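Local atomic coordinates of aminotransferase AspB (Helicobacter pylori 26695, PDB entry 3EZS), a protein that probably acts as a pyridoxal 5'-phosphate-dependent aminotransferase of class I and II, moving amino groups between substrates. Residues Pro6-Arg11 / Leu338-Asn343; Pro109-Pro114 / Lys126-Lys131; Asn318-Ala323 / Thr334-Tyr339. One frame throughout, in Å; residues are numbered along the deposited sequence.

Contact 1 (Pro6-Arg11 / Leu338-Asn343); sequences PYPFER and LYLGRN
The aromatic ring of Tyr339 has Arg11 CB centred over one of its faces: CB stands 3.6 Å from the Tyr339 ring centroid and 8° off the normal, the geometry of a CH-pi contact. Further along the same side chain, the guanidinium of Arg11 has Tyr339 CD1 over the middle of one of its faces, with Arg11 CZ 3.4 Å from that carbon. The two planes are 42° apart, so the guanidinium leans across the ring rather than stacking flat on it. A bend at chi3 (69°) turns the arginine chain back over the tyrosine. At the edge of the guanidinium, in its plane, sits a water 2.9 Å from Tyr339 O and also near Pro6 O.

Here the N-terminal helix 8-16 packs on the 3-10 turn that follows strand 335-336, joining the chain's beginning to its C-terminal part, consistent with the small domain of fold type I aminotransferases. Tyr7, at the N-cap position of that helix, faces another way and, in the conformer given, meets Tyr259 of the second subunit.

Pro8 supplies the apolar flank. Its CG lies 3.7 Å from Leu340 CD2, the side chains crossing at about a right angle, and 3.6 Å from Tyr339 O. A second water ties the helix backbone to the phenol, donating to Arg11 O at 2.7 Å and to Tyr339 OH at 3.2 Å, while the hydroxyl's stronger partner is Glu320. At the tip of the Arg11 side chain, NH1 is 5.0 Å from Arg342 NH1. This proximity of like charges is probably eased by the salt bridge of Arg342 to Glu122, and a third water, donating to Gly341 O, makes a weak bond to Arg11 NH1.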
loop_
_atom_site.group_PDB
_atom_site.type_symbol
_atom_site.label_atom_id
_atom_site.label_comp_id
_atom_site.label_asym_id
_atom_site.label_seq_id
_atom_site.Cartn_x
_atom_site.Cartn_y
_atom_site.Cartn_z
ATOM N N PRO A 6 8.096 -19.079 -7.224
ATOM C CA PRO A 6 7.474 -19.497 -5.973
ATOM C C PRO A 6 8.201 -18.928 -4.758
ATOM O O PRO A 6 9.414 -18.686 -4.807
ATOM C CB PRO A 6 7.597 -21.019 -6.006
ATOM C CG PRO A 6 8.699 -21.303 -6.937
ATOM C CD PRO A 6 8.688 -20.210 -7.953
ATOM N N TYR A 7 7.462 -18.725 -3.679
ATOM C CA TYR A 7 8.058 -18.170 -2.470
ATOM C C TYR A 7 8.730 -19.273 -1.657
ATOM O O TYR A 7 8.440 -20.459 -1.849
ATOM C CB TYR A 7 7.039 -17.391 -1.629
ATOM C CG TYR A 7 6.844 -15.947 -2.074
ATOM C CD1 TYR A 7 5.883 -15.610 -3.022
ATOM C CD2 TYR A 7 7.626 -14.921 -1.539
ATOM C CE1 TYR A 7 5.703 -14.290 -3.426
ATOM C CE2 TYR A 7 7.459 -13.597 -1.933
ATOM C CZ TYR A 7 6.491 -13.288 -2.877
ATOM O OH TYR A 7 6.306 -11.988 -3.284
ATOM N N PRO A 8 9.670 -18.893 -0.765
ATOM C CA PRO A 8 10.336 -19.911 0.038
ATOM C C PRO A 8 9.397 -20.892 0.741
ATOM O O PRO A 8 9.661 -22.092 0.731
ATOM C CB PRO A 8 11.121 -19.082 1.060
ATOM C CG PRO A 8 11.432 -17.814 0.333
ATOM C CD PRO A 8 10.226 -17.546 -0.508
ATOM N N PHE A 9 8.302 -20.408 1.321
ATOM C CA PHE A 9 7.365 -21.317 2.015
ATOM C C PHE A 9 6.701 -22.328 1.073
ATOM O O PHE A 9 6.385 -23.438 1.498
ATOM C CB PHE A 9 6.331 -20.555 2.872
ATOM C CG PHE A 9 5.149 -19.986 2.099
ATOM C CD1 PHE A 9 3.975 -20.731 1.948
ATOM C CD2 PHE A 9 5.182 -18.691 1.588
ATOM C CE1 PHE A 9 2.885 -20.219 1.259
ATOM C CE2 PHE A 9 4.085 -18.162 0.897
ATOM C CZ PHE A 9 2.939 -18.927 0.732
ATOM N N GLU A 10 6.512 -21.964 -0.200
ATOM C CA GLU A 10 5.934 -22.895 -1.199
ATOM C C GLU A 10 6.936 -23.974 -1.576
ATOM O O GLU A 10 6.573 -25.144 -1.783
ATOM C CB GLU A 10 5.510 -22.165 -2.474
ATOM C CG GLU A 10 4.440 -21.106 -2.274
ATOM C CD GLU A 10 4.031 -20.418 -3.585
ATOM O OE1 GLU A 10 4.829 -20.430 -4.547
ATOM O OE2 GLU A 10 2.915 -19.848 -3.635
ATOM N N ARG A 11 8.201 -23.584 -1.690
ATOM C CA ARG A 11 9.245 -24.543 -1.998
ATOM C C ARG A 11 9.379 -25.552 -0.836
ATOM O O ARG A 11 9.613 -26.739 -1.061
ATOM C CB ARG A 11 10.573 -23.829 -2.299
ATOM C CG ARG A 11 10.498 -22.878 -3.506
ATOM C CD ARG A 11 11.851 -22.304 -3.932
ATOM N NE ARG A 11 12.729 -23.320 -4.502
ATOM C CZ ARG A 11 14.010 -23.131 -4.844
ATOM N NH1 ARG A 11 14.607 -21.949 -4.676
ATOM N NH2 ARG A 11 14.711 -24.142 -5.352
ATOM N N LEU A 338 18.791 -22.841 0.463
ATOM C CA LEU A 338 18.777 -22.860 -0.991
ATOM C C LEU A 338 17.594 -22.042 -1.505
ATOM O O LEU A 338 17.716 -21.287 -2.488
ATOM C CB LEU A 338 18.687 -24.299 -1.488
ATOM C CG LEU A 338 18.888 -24.604 -2.975
ATOM C CD1 LEU A 338 20.399 -24.527 -3.369
ATOM C CD2 LEU A 338 18.286 -25.995 -3.280
ATOM N N TYR A 339 16.471 -22.156 -0.793
ATOM C CA TYR A 339 15.232 -21.467 -1.140
ATOM C C TYR A 339 15.259 -19.959 -0.924
ATOM O O TYR A 339 14.307 -19.279 -1.287
ATOM C CB TYR A 339 14.032 -22.065 -0.386
ATOM C CG TYR A 339 13.853 -23.566 -0.513
ATOM C CD1 TYR A 339 14.309 -24.273 -1.636
ATOM C CD2 TYR A 339 13.127 -24.266 0.442
ATOM C CE1 TYR A 339 14.116 -25.642 -1.756
ATOM C CE2 TYR A 339 12.911 -25.641 0.322
ATOM C CZ TYR A 339 13.417 -26.322 -0.773
ATOM O OH TYR A 339 13.229 -27.682 -0.884
ATOM N N LEU A 340 16.326 -19.439 -0.321
ATOM C CA LEU A 340 16.498 -18.007 -0.137
ATOM C C LEU A 340 17.565 -17.416 -1.052
ATOM O O LEU A 340 17.807 -16.213 -1.005
ATOM C CB LEU A 340 16.863 -17.695 1.322
ATOM C CG LEU A 340 15.781 -17.892 2.369
ATOM C CD1 LEU A 340 16.328 -17.581 3.753
ATOM C CD2 LEU A 340 14.583 -17.017 2.057
ATOM N N GLY A 341 18.189 -18.239 -1.897
ATOM C CA GLY A 341 19.268 -17.776 -2.742
ATOM C C GLY A 341 19.179 -18.199 -4.179
ATOM O O GLY A 341 18.215 -18.817 -4.596
ATOM N N ARG A 342 20.208 -17.825 -4.924
ATOM C CA ARG A 342 20.382 -18.168 -6.335
ATOM C C ARG A 342 21.776 -18.775 -6.508
ATOM O O ARG A 342 22.625 -18.663 -5.615
ATOM C CB ARG A 342 20.243 -16.912 -7.205
ATOM C CG ARG A 342 18.875 -16.217 -7.163
ATOM C CD ARG A 342 17.810 -17.071 -7.811
ATOM N NE ARG A 342 16.446 -16.539 -7.685
ATOM C CZ ARG A 342 15.681 -16.621 -6.587
ATOM N NH1 ARG A 342 16.111 -17.199 -5.475
ATOM N NH2 ARG A 342 14.459 -16.113 -6.593
ATOM N N ASN A 343 21.986 -19.411 -7.660
ATOM C CA ASN A 343 23.246 -20.047 -8.040
ATOM C C ASN A 343 23.734 -21.041 -7.021
ATOM O O ASN A 343 24.930 -21.139 -6.800
ATOM C CB ASN A 343 24.344 -19.007 -8.328
ATOM C CG ASN A 343 23.883 -17.922 -9.278
ATOM O OD1 ASN A 343 23.888 -16.736 -8.934
ATOM N ND2 ASN A 343 23.421 -18.320 -10.440
HETATM O O HOH W 1 12.287 -19.213 -3.376
HETATM O O HOH W 2 11.034 -27.678 -3.214
HETATM O O HOH W 3 17.200 -20.818 -6.512
#

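Contact 2 (Pro109-Pro114 / Lys126-Lys131); sequences PTIAYP and KFIKAK
Ile111 pushes its CD1 methyl into the angle between two side chains of 126-131, lying 3.7 Å from Ala130 CB and 4.0 Å from Ile128 CG2. The extended end of Ile111 (chi2 177°) carries CD1 that far, and its side chain crosses that of Ile128 at about a right angle. Ala130 CB is in turn the bump that fits between Ile111 and Pro109, whose ring carbon CG approaches it to 3.9 Å. The same Pro109 CG rests 3.8 Å from Ile128 O, so the proline ring lies against the turn that ends helix 120-127. Lys129, with phi at 52°, is the C-prime residue of a Schellman motif there, and this reversal of the chain brings Ala130 alongside Pro109.

Backbone bonds hold these shapes in register. Lys131 N donates to Pro109 O at 2.9 Å with an N-H...O angle of 160°, and Ile111 N donates to Lys131 O at 2.8 Å, nearly collinear with the carbonyl. Both polar backbone atoms of Lys131 thus grip the residues flanking Thr110, the signature of a parallel bridge. Thr110 and Lys131 point their side chains the same way and lie side by side. Thr110 CG2 covers the bonded carbonyl, 3.6 Å from Lys131 O, whereas the extended lysine chain leads away.

Leu103 and Ala125 also touch Ile111, and Lys129 makes a cation-pi contact with Phe104 of the second subunit. Strand 110-115, helix 120-127 and strand 131-136 form a beta-alpha-beta crossover, and the contact joins the start of its first strand to the start of its second, outermost in the seven-stranded mixed sheet, consistent with the large domain of fold type I pyridoxal-phosphate enzymes.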
loop_
_atom_site.group_PDB
_atom_site.type_symbol
_atom_site.label_atom_id
_atom_site.label_comp_id
_atom_site.label_asym_id
_atom_site.label_seq_id
_atom_site.Cartn_x
_atom_site.Cartn_y
_atom_site.Cartn_z
ATOM N N PRO A 109 18.895 -0.280 -15.856
ATOM C CA PRO A 109 19.402 -0.096 -14.508
ATOM C C PRO A 109 19.975 -1.382 -13.926
ATOM O O PRO A 109 19.583 -2.465 -14.340
ATOM C CB PRO A 109 18.176 0.375 -13.737
ATOM C CG PRO A 109 17.010 -0.190 -14.484
ATOM C CD PRO A 109 17.424 -0.197 -15.916
ATOM N N THR A 110 20.924 -1.238 -13.002
ATOM C CA THR A 110 21.586 -2.366 -12.350
ATOM C C THR A 110 21.497 -2.233 -10.838
ATOM O O THR A 110 21.908 -1.216 -10.281
ATOM C CB THR A 110 23.056 -2.430 -12.722
ATOM O OG1 THR A 110 23.187 -2.465 -14.155
ATOM C CG2 THR A 110 23.704 -3.668 -12.076
ATOM N N ILE A 111 20.961 -3.259 -10.177
ATOM C CA ILE A 111 20.807 -3.252 -8.742
ATOM C C ILE A 111 21.694 -4.345 -8.138
ATOM O O ILE A 111 21.819 -5.430 -8.711
ATOM C CB ILE A 111 19.337 -3.475 -8.353
ATOM C CG1 ILE A 111 18.451 -2.369 -8.946
ATOM C CG2 ILE A 111 19.174 -3.524 -6.836
ATOM C CD1 ILE A 111 16.936 -2.585 -8.652
ATOM N N ALA A 112 22.330 -4.047 -7.005
ATOM C CA ALA A 112 23.161 -5.039 -6.307
ATOM C C ALA A 112 22.527 -5.361 -4.971
ATOM O O ALA A 112 21.992 -4.480 -4.309
ATOM C CB ALA A 112 24.587 -4.539 -6.105
ATOM N N TYR A 113 22.538 -6.637 -4.610
ATOM C CA TYR A 113 22.054 -7.075 -3.294
ATOM C C TYR A 113 22.722 -8.399 -2.927
ATOM O O TYR A 113 23.218 -9.102 -3.809
ATOM C CB TYR A 113 20.516 -7.141 -3.222
ATOM C CG TYR A 113 19.817 -7.887 -4.344
ATOM C CD1 TYR A 113 19.486 -7.240 -5.529
ATOM C CD2 TYR A 113 19.437 -9.218 -4.202
ATOM C CE1 TYR A 113 18.828 -7.910 -6.550
ATOM C CE2 TYR A 113 18.780 -9.894 -5.220
ATOM C CZ TYR A 113 18.482 -9.236 -6.392
ATOM O OH TYR A 113 17.829 -9.897 -7.413
ATOM N N PRO A 114 22.738 -8.753 -1.624
ATOM C CA PRO A 114 23.427 -10.001 -1.270
ATOM C C PRO A 114 22.688 -11.281 -1.689
ATOM O O PRO A 114 21.527 -11.232 -2.123
ATOM C CB PRO A 114 23.568 -9.922 0.261
ATOM C CG PRO A 114 23.095 -8.550 0.655
ATOM C CD PRO A 114 22.176 -8.092 -0.429
ATOM N N LYS A 126 12.967 -6.912 -10.613
ATOM C CA LYS A 126 12.160 -7.365 -11.748
ATOM C C LYS A 126 11.149 -6.297 -12.160
ATOM O O LYS A 126 10.967 -6.038 -13.339
ATOM C CB LYS A 126 11.397 -8.646 -11.407
ATOM C CG LYS A 126 12.208 -9.930 -11.422
ATOM C CD LYS A 126 11.287 -11.069 -11.022
ATOM C CE LYS A 126 11.895 -12.417 -11.270
ATOM N NZ LYS A 126 10.857 -13.423 -10.962
ATOM N N PHE A 127 10.508 -5.669 -11.173
ATOM C CA PHE A 127 9.494 -4.648 -11.447
ATOM C C PHE A 127 10.019 -3.441 -12.236
ATOM O O PHE A 127 9.293 -2.894 -13.071
ATOM C CB PHE A 127 8.820 -4.195 -10.149
ATOM C CG PHE A 127 7.622 -3.301 -10.360
ATOM C CD1 PHE A 127 6.594 -3.678 -11.228
ATOM C CD2 PHE A 127 7.488 -2.119 -9.644
ATOM C CE1 PHE A 127 5.485 -2.874 -11.412
ATOM C CE2 PHE A 127 6.362 -1.307 -9.816
ATOM C CZ PHE A 127 5.365 -1.687 -10.700
ATOM N N ILE A 128 11.271 -3.043 -11.989
ATOM C CA ILE A 128 11.887 -1.925 -12.727
ATOM C C ILE A 128 12.800 -2.468 -13.861
ATOM O O ILE A 128 13.571 -1.732 -14.455
ATOM C CB ILE A 128 12.614 -0.932 -11.740
ATOM C CG1 ILE A 128 12.974 0.413 -12.411
ATOM C CG2 ILE A 128 13.858 -1.599 -11.090
ATOM C CD1 ILE A 128 11.802 1.182 -13.078
ATOM N N LYS A 129 12.685 -3.759 -14.168
ATOM C CA LYS A 129 13.444 -4.403 -15.247
ATOM C C LYS A 129 14.945 -4.152 -15.150
ATOM O O LYS A 129 15.600 -3.816 -16.129
ATOM C CB LYS A 129 12.913 -3.960 -16.614
ATOM C CG LYS A 129 11.405 -4.100 -16.767
ATOM C CD LYS A 129 10.979 -3.856 -18.203
ATOM C CE LYS A 129 9.468 -3.983 -18.392
ATOM N NZ LYS A 129 8.665 -2.883 -17.765
ATOM N N ALA A 130 15.481 -4.335 -13.951
ATOM C CA ALA A 130 16.884 -4.117 -13.678
ATOM C C ALA A 130 17.679 -5.412 -13.703
ATOM O O ALA A 130 17.150 -6.501 -13.431
ATOM C CB ALA A 130 17.048 -3.455 -12.289
ATOM N N LYS A 131 18.959 -5.264 -14.021
ATOM C CA LYS A 131 19.933 -6.337 -13.948
ATOM C C LYS A 131 20.320 -6.460 -12.460
ATOM O O LYS A 131 20.543 -5.449 -11.789
ATOM C CB LYS A 131 21.168 -5.961 -14.753
ATOM C CG LYS A 131 22.244 -7.043 -14.784
ATOM C CD LYS A 131 23.571 -6.523 -15.332
ATOM C CE LYS A 131 24.703 -7.530 -15.056
ATOM N NZ LYS A 131 26.051 -6.965 -15.359
#

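Contact 3 (Asn318-Ala323 / Thr334-Tyr339); sequences NGENFA and TLPALY
Glu320 reaches from helix 319-330 to Leu338 and Tyr339; most of its atoms pass close to the Tyr339 hydroxyl, while OE1 turns to Leu338. Its CB stands back. With CG anti to the carbonyl carbon (chi1 -77°), the next carbon turns inward: Glu320 CG is 3.6 Å from Tyr339 OH and 4.2 Å from Pro336 CB. Beyond it the chain is extended (chi2 -167°), and CD comes between the Tyr339 hydroxyl and the Leu338 methyl CD2. OE1 lies 3.8 Å from Leu338 CD2, whereas OE2 accepts the hydroxyl proton of Tyr339, its OE2 to OH distance being 2.6 Å. The anti lone pair of OE2 is used, and the oxygen sits at the edge of the phenol ring near its plane, the carboxylate standing almost upright to the ring at 86°.

Helix 319-330 links strand 311-315 to strand 335-336, which run parallel with strand 349-353 between them, so the contact lies in a split beta-alpha-beta unit of the three-stranded sheet. Asn318 OD1 caps the helix by accepting from Asn321 N.

Pro336 fits between the Tyr339 ring and Ala323. Its CB lies over the ring face opposite the one Arg11 covers, offset toward the rim, its CG meets Ala323 CB at 3.9 Å, and Gly319, without a side chain, lets the helix backbone come close. At the Thr334 end, a water donates to Ala323 O at 2.8 Å and accepts from Thr334 OG1 at 3.1 Å. Leu15 of helix 8-16 touches both Glu320 and Pro336.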
loop_
_atom_site.group_PDB
_atom_site.type_symbol
_atom_site.label_atom_id
_atom_site.label_comp_id
_atom_site.label_asym_id
_atom_site.label_seq_id
_atom_site.Cartn_x
_atom_site.Cartn_y
_atom_site.Cartn_z
ATOM N N ASN A 318 23.509 -31.256 3.411
ATOM C CA ASN A 318 22.597 -30.751 2.395
ATOM C C ASN A 318 21.355 -30.239 3.124
ATOM O O ASN A 318 20.698 -31.001 3.844
ATOM C CB ASN A 318 22.228 -31.880 1.423
ATOM C CG ASN A 318 21.288 -31.427 0.321
ATOM O OD1 ASN A 318 20.105 -31.736 0.345
ATOM N ND2 ASN A 318 21.802 -30.654 -0.629
ATOM N N GLY A 319 21.034 -28.963 2.947
ATOM C CA GLY A 319 19.876 -28.356 3.619
ATOM C C GLY A 319 18.536 -29.030 3.349
ATOM O O GLY A 319 17.734 -29.254 4.283
ATOM N N GLU A 320 18.283 -29.346 2.077
ATOM C CA GLU A 320 17.030 -29.986 1.678
ATOM C C GLU A 320 16.861 -31.345 2.338
ATOM O O GLU A 320 15.831 -31.629 2.947
ATOM C CB GLU A 320 16.937 -30.122 0.153
ATOM C CG GLU A 320 16.581 -28.825 -0.606
ATOM C CD GLU A 320 16.194 -29.124 -2.059
ATOM O OE1 GLU A 320 17.067 -29.591 -2.833
ATOM O OE2 GLU A 320 15.008 -28.905 -2.419
ATOM N N ASN A 321 17.886 -32.179 2.220
ATOM C CA ASN A 321 17.879 -33.483 2.844
ATOM C C ASN A 321 17.778 -33.451 4.365
ATOM O O ASN A 321 17.100 -34.305 4.956
ATOM C CB ASN A 321 19.123 -34.270 2.426
ATOM C CG ASN A 321 19.076 -34.692 0.965
ATOM O OD1 ASN A 321 18.053 -34.535 0.286
ATOM N ND2 ASN A 321 20.175 -35.244 0.481
ATOM N N PHE A 322 18.455 -32.490 4.991
ATOM C CA PHE A 322 18.423 -32.343 6.442
ATOM C C PHE A 322 17.017 -31.943 6.884
ATOM O O PHE A 322 16.516 -32.437 7.881
ATOM C CB PHE A 322 19.454 -31.295 6.894
ATOM C CG PHE A 322 19.618 -31.185 8.390
ATOM C CD1 PHE A 322 20.483 -32.021 9.067
ATOM C CD2 PHE A 322 18.936 -30.221 9.112
ATOM C CE1 PHE A 322 20.641 -31.919 10.448
ATOM C CE2 PHE A 322 19.103 -30.099 10.479
ATOM C CZ PHE A 322 19.952 -30.967 11.155
ATOM N N ALA A 323 16.389 -31.046 6.129
ATOM C CA ALA A 323 15.026 -30.599 6.445
ATOM C C ALA A 323 14.053 -31.769 6.404
ATOM O O ALA A 323 13.219 -31.875 7.288
ATOM C CB ALA A 323 14.552 -29.482 5.492
ATOM N N THR A 334 12.378 -26.863 9.419
ATOM C CA THR A 334 13.498 -25.947 9.189
ATOM C C THR A 334 13.448 -25.515 7.722
ATOM O O THR A 334 12.818 -26.177 6.899
ATOM C CB THR A 334 14.854 -26.603 9.549
ATOM O OG1 THR A 334 15.157 -27.660 8.620
ATOM C CG2 THR A 334 14.827 -27.169 11.003
ATOM N N LEU A 335 14.104 -24.403 7.396
ATOM C CA LEU A 335 14.105 -23.845 6.046
ATOM C C LEU A 335 15.459 -24.042 5.346
ATOM O O LEU A 335 16.466 -23.459 5.768
ATOM C CB LEU A 335 13.791 -22.336 6.098
ATOM C CG LEU A 335 13.747 -21.540 4.779
ATOM C CD1 LEU A 335 12.618 -22.062 3.833
ATOM C CD2 LEU A 335 13.590 -20.030 5.029
ATOM N N PRO A 336 15.496 -24.873 4.291
ATOM C CA PRO A 336 16.723 -24.975 3.512
ATOM C C PRO A 336 17.074 -23.597 2.935
ATOM O O PRO A 336 16.204 -22.947 2.317
ATOM C CB PRO A 336 16.343 -25.941 2.386
ATOM C CG PRO A 336 15.225 -26.701 2.882
ATOM C CD PRO A 336 14.456 -25.773 3.764
ATOM N N ALA A 337 18.322 -23.156 3.137
ATOM C CA ALA A 337 18.759 -21.831 2.679
ATOM C C ALA A 337 18.817 -21.706 1.161
ATOM O O ALA A 337 18.871 -20.582 0.633
ATOM C CB ALA A 337 20.094 -21.431 3.316
ATOM N N LEU A 338 18.791 -22.841 0.463
ATOM C CA LEU A 338 18.777 -22.860 -0.991
ATOM C C LEU A 338 17.594 -22.042 -1.505
ATOM O O LEU A 338 17.716 -21.287 -2.488
ATOM C CB LEU A 338 18.687 -24.299 -1.488
ATOM C CG LEU A 338 18.888 -24.604 -2.975
ATOM C CD1 LEU A 338 20.399 -24.527 -3.369
ATOM C CD2 LEU A 338 18.286 -25.995 -3.280
ATOM N N TYR A 339 16.471 -22.156 -0.793
ATOM C CA TYR A 339 15.232 -21.467 -1.140
ATOM C C TYR A 339 15.259 -19.959 -0.924
ATOM O O TYR A 339 14.307 -19.279 -1.287
ATOM C CB TYR A 339 14.032 -22.065 -0.386
ATOM C CG TYR A 339 13.853 -23.566 -0.513
ATOM C CD1 TYR A 339 14.309 -24.273 -1.636
ATOM C CD2 TYR A 339 13.127 -24.266 0.442
ATOM C CE1 TYR A 339 14.116 -25.642 -1.756
ATOM C CE2 TYR A 339 12.911 -25.641 0.322
ATOM C CZ TYR A 339 13.417 -26.322 -0.773
ATOM O OH TYR A 339 13.229 -27.682 -0.884
HETATM O O HOH W 4 12.909 -29.768 9.077
#

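Contacts 1 and 3 are neighbours, their centres 10 Å apart, and they share Leu338 and Tyr339: one tyrosine ring serves the N-terminal helix in the first and helix 319-330 in the other. They also touch directly, Leu340 CD1 lying 3.9 Å from Leu335 CD2. Contact 2 lies at the edge of the seven-stranded sheet, whereas contact 3 involves the three-stranded one; its centre is 18 Å from that of contact 1 and 26 Å from that of contact 3. Along the chain it falls within the 326 residues that separate the segments of contact 1. No cofactor atom takes part in any of the three. Arg342 of contact 1 forms a salt bridge with Glu122 of helix 120-127, which runs into contact 2.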